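Local atomic coordinates of hypothetical protein (Mus musculus, PDB entry 1VKB), a protein that probably acts as a gamma-glutamylamine cyclotransferase, releasing amines from gamma-glutamyl conjugates while forming 5-oxoproline. Residues E50-L54 with L65-P69; L105-V109 with D120-C124. One frame throughout, in Å; residues are numbered along the deposited sequence.

Overall arrangement
From the N terminus, strand 14-18 comes first, and strand 40-48 leads into the loop that holds 50-54. Contact 1 closes first: the chain goes out along strand 54-57, returns along 62-66, and brings 65-69 back against 50-54. The disulfide Cys-47 to Cys-74 ties the chain just before and after this region. Contact 2 follows in series, with no nesting or crossing. It closes the excursion between strands 101-109 and 121-129. Strand 121-129 also pairs in parallel with 62-66, so both contacts reach one mixed sheet. Their centres lie about 15 Å apart, and Phe-52 of contact 1 packs on Leu-105 of contact 2.

Contact 1 (E50-L54 with L65-P69); sequences ESFPL and LLYLP
Phe-52 keeps its CG beside its own backbone N (chi1 -63°), which lays its ring against Leu-66 O and Pro-69. Leu-65 swings CG anti to its N (chi1 -165°), and with its chi2 of 65° this carries Leu-65 CD1 to 3.6 Å from Phe-52 CB. The contact continues the base of a beta hairpin, strands 54-57 and 62-66, in the gamma-glutamyl cyclotransferase-like fold. Leu-54 and Leu-65 form an antiparallel non-hydrogen-bonded pair. Next to them Leu-66 N donates to Pro-53 O at 2.8 Å. Tyr-67 is the centre of an inverse gamma turn, closed by Leu-68 N on Leu-66 O at 2.8 Å. The Phe-52 ring lies against this turn. Its CD1 is 3.6 Å from Leu-66 O, which approaches the ring edge near its plane. Its CE1 meets Pro-69 CB at 3.7 Å. The Tyr-67 ring is set obliquely to it, the centroids of the Phe-52 and Tyr-67 rings being 5.8 Å apart. The Pro-69 CD atom sits over the rim of one Tyr-67 face. Leu-105 of strand 101-109 packs on the Phe-52 ring, at its CE2 atom. The Pro-53 ring crosses the Leu-68 side chain at about a right angle, with CD of Pro-53 3.9 Å from CB of Leu-68. At the outer end Glu-50 lays CG against Pro-69 CB at 3.6 Å. Its chain bends there, and OE1 of Glu-50 accepts the N-H of Ser-51 through its anti lone pair.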
# COMPACT_ATOMS: atom_id res chain seq x y z
N GLU A 50 -1.08 12.00 7.60
CA GLU A 50 -2.17 12.62 6.86
C GLU A 50 -3.28 11.60 6.58
O GLU A 50 -3.03 10.40 6.52
CB GLU A 50 -1.64 13.20 5.55
CG GLU A 50 -2.72 13.91 4.72
CD GLU A 50 -3.40 15.08 5.43
OE1 GLU A 50 -4.37 14.87 6.24
OE2 GLU A 50 -2.98 16.23 5.11
N SER A 51 -4.51 12.08 6.46
CA SER A 51 -5.63 11.18 6.09
C SER A 51 -5.72 11.07 4.57
O SER A 51 -5.50 12.07 3.86
CB SER A 51 -6.94 11.63 6.70
OG SER A 51 -7.24 12.91 6.27
N PHE A 52 -6.08 9.90 4.07
CA PHE A 52 -6.33 9.70 2.63
C PHE A 52 -7.52 8.75 2.50
O PHE A 52 -7.67 7.89 3.37
CB PHE A 52 -5.15 8.99 1.97
CG PHE A 52 -3.88 9.77 2.03
CD1 PHE A 52 -3.60 10.70 1.05
CD2 PHE A 52 -3.00 9.62 3.09
CE1 PHE A 52 -2.45 11.46 1.09
CE2 PHE A 52 -1.84 10.36 3.14
CZ PHE A 52 -1.55 11.29 2.14
N PRO A 53 -8.30 8.83 1.41
CA PRO A 53 -9.28 7.78 1.12
C PRO A 53 -8.63 6.48 0.70
O PRO A 53 -7.76 6.48 -0.18
CB PRO A 53 -10.12 8.37 -0.04
CG PRO A 53 -9.79 9.81 -0.06
CD PRO A 53 -8.34 9.87 0.37
N LEU A 54 -9.08 5.37 1.29
CA LEU A 54 -8.67 4.03 0.87
C LEU A 54 -9.90 3.32 0.40
O LEU A 54 -10.83 3.12 1.20
CB LEU A 54 -8.03 3.27 2.03
CG LEU A 54 -7.73 1.80 1.87
CD1 LEU A 54 -6.80 1.62 0.63
CD2 LEU A 54 -7.18 1.15 3.15
N LEU A 65 -5.08 3.71 -2.38
CA LEU A 65 -4.96 4.88 -1.53
C LEU A 65 -4.96 6.12 -2.45
O LEU A 65 -3.99 6.37 -3.20
CB LEU A 65 -3.69 4.81 -0.68
CG LEU A 65 -3.63 5.78 0.50
CD1 LEU A 65 -4.73 5.43 1.51
CD2 LEU A 65 -2.27 5.68 1.17
N LEU A 66 -6.10 6.83 -2.44
CA LEU A 66 -6.31 7.93 -3.36
C LEU A 66 -5.53 9.13 -2.86
O LEU A 66 -5.58 9.46 -1.68
CB LEU A 66 -7.77 8.25 -3.53
CG LEU A 66 -8.73 7.13 -3.78
CD1 LEU A 66 -10.14 7.67 -4.01
CD2 LEU A 66 -8.23 6.29 -4.95
N TYR A 67 -4.86 9.83 -3.78
CA TYR A 67 -4.02 10.95 -3.37
C TYR A 67 -4.89 12.21 -3.22
O TYR A 67 -4.91 13.09 -4.08
CB TYR A 67 -2.84 11.17 -4.32
CG TYR A 67 -1.88 12.11 -3.65
CD1 TYR A 67 -1.07 11.69 -2.60
CD2 TYR A 67 -1.90 13.47 -3.96
CE1 TYR A 67 -0.25 12.57 -1.92
CE2 TYR A 67 -1.08 14.37 -3.27
CZ TYR A 67 -0.27 13.92 -2.26
OH TYR A 67 0.57 14.81 -1.59
N LEU A 68 -5.61 12.25 -2.10
CA LEU A 68 -6.45 13.33 -1.69
C LEU A 68 -6.20 13.61 -0.21
O LEU A 68 -7.02 13.24 0.67
CB LEU A 68 -7.91 12.95 -1.91
CG LEU A 68 -8.31 12.85 -3.39
CD1 LEU A 68 -9.54 12.04 -3.56
CD2 LEU A 68 -8.51 14.26 -3.96
N PRO A 69 -5.04 14.18 0.08
CA PRO A 69 -4.66 14.40 1.46
C PRO A 69 -5.70 15.21 2.21
O PRO A 69 -6.23 16.19 1.68
CB PRO A 69 -3.29 15.09 1.37
CG PRO A 69 -3.12 15.47 -0.02
CD PRO A 69 -3.99 14.60 -0.86

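Contact 2 (L105-V109 with D120-C124); sequences LQVQV and DSVQC
The side-chain amide of Gln-123 lies over the peptide group joining Leu-105 to Gln-106, with the two planes nearly parallel. Its CD is 3.7 Å from Leu-105 C. The amide of Gln-106 is used differently: its NE2 donates in the amide plane to Ser-121 OG, at 3.0 Å and nearly straight. These groups ride on an antiparallel pair of strands, 101-109 with 121-129, in the mixed sheet of the gamma-glutamyl cyclotransferase-like fold. Gln-106, Gln-108, Ser-121 and Gln-123 share one face. An extended chain carries the Gln-106 amide across to the neighbouring strand, with CG anti to N (chi1 -173°). The Ser-121 OG stands between its own N and carbonyl carbon, turned to receive that amide.

The backbone ladder is regular. Leu-105 and Cys-124 bond both ways, with Leu-105 N to Cys-124 O at 2.8 Å. Val-107 and Val-122 do the same, with Val-107 N to Val-122 O at 2.9 Å. The opposite face holds Leu-105, Val-107, Val-122 and Cys-124. There Val-107 CG2 touches Cys-124 SG at 3.9 Å. Phe-17 and Ile-79, from strands 14-18 and 76-82, pack on both of these residues. Further along, Val-109 CG2 meets Val-122 CG1 at 4.0 Å, the side chains crossing at about a right angle. The last rung is Val-109 N to Asp-120 O at 3.0 Å.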
# COMPACT_ATOMS: atom_id res chain seq x y z
N LEU A 105 5.52 9.59 2.08
CA LEU A 105 4.60 10.11 3.08
C LEU A 105 5.14 9.87 4.49
O LEU A 105 5.89 8.93 4.72
CB LEU A 105 3.23 9.41 2.97
CG LEU A 105 2.38 9.47 1.70
CD1 LEU A 105 1.10 8.63 1.93
CD2 LEU A 105 2.05 10.94 1.37
N GLN A 106 4.71 10.69 5.43
CA GLN A 106 5.05 10.50 6.84
C GLN A 106 4.10 9.48 7.43
O GLN A 106 2.88 9.61 7.31
CB GLN A 106 4.91 11.80 7.62
CG GLN A 106 5.39 11.73 9.01
CD GLN A 106 5.17 13.06 9.75
OE1 GLN A 106 4.54 13.98 9.21
NE2 GLN A 106 5.68 13.16 10.97
N VAL A 107 4.69 8.52 8.15
CA VAL A 107 3.96 7.40 8.78
C VAL A 107 4.23 7.40 10.28
O VAL A 107 5.37 7.43 10.73
CB VAL A 107 4.34 6.05 8.14
CG1 VAL A 107 3.73 4.88 8.89
CG2 VAL A 107 3.98 6.01 6.64
N GLN A 108 3.17 7.50 11.04
CA GLN A 108 3.25 7.38 12.48
C GLN A 108 3.53 5.89 12.82
O GLN A 108 2.83 4.95 12.35
CB GLN A 108 1.94 7.85 13.10
CG GLN A 108 1.91 7.69 14.62
CD GLN A 108 0.54 7.94 15.23
OE1 GLN A 108 -0.49 7.94 14.54
NE2 GLN A 108 0.53 8.16 16.54
N VAL A 109 4.54 5.67 13.65
CA VAL A 109 4.94 4.32 14.05
C VAL A 109 4.03 3.86 15.19
O VAL A 109 3.94 4.52 16.24
CB VAL A 109 6.39 4.31 14.49
CG1 VAL A 109 6.78 2.93 15.06
CG2 VAL A 109 7.28 4.72 13.30
N ASP A 120 8.80 8.76 16.57
CA ASP A 120 7.35 8.81 16.46
C ASP A 120 6.89 8.55 15.03
O ASP A 120 5.77 8.08 14.83
CB ASP A 120 6.82 10.20 16.83
CG ASP A 120 6.92 10.49 18.33
OD1 ASP A 120 7.25 9.57 19.12
OD2 ASP A 120 6.68 11.64 18.78
N SER A 121 7.70 8.92 14.04
CA SER A 121 7.26 8.72 12.66
C SER A 121 8.41 8.41 11.75
O SER A 121 9.57 8.66 12.10
CB SER A 121 6.55 9.96 12.14
OG SER A 121 7.42 11.05 12.15
N VAL A 122 8.09 7.91 10.56
CA VAL A 122 9.13 7.57 9.60
C VAL A 122 8.63 7.96 8.22
O VAL A 122 7.47 7.78 7.92
CB VAL A 122 9.47 6.08 9.67
CG1 VAL A 122 8.30 5.26 9.44
CG2 VAL A 122 10.56 5.70 8.64
N GLN A 123 9.52 8.49 7.39
CA GLN A 123 9.12 8.76 6.00
C GLN A 123 9.22 7.48 5.20
O GLN A 123 10.25 6.81 5.21
CB GLN A 123 10.03 9.82 5.33
CG GLN A 123 9.41 10.40 4.05
CD GLN A 123 8.41 11.55 4.35
OE1 GLN A 123 8.21 11.89 5.50
NE2 GLN A 123 7.84 12.13 3.31
N CYS A 124 8.17 7.15 4.43
CA CYS A 124 8.10 5.91 3.68
C CYS A 124 7.55 6.21 2.29
O CYS A 124 6.68 7.05 2.16
CB CYS A 124 7.09 4.97 4.32
SG CYS A 124 7.49 4.42 5.99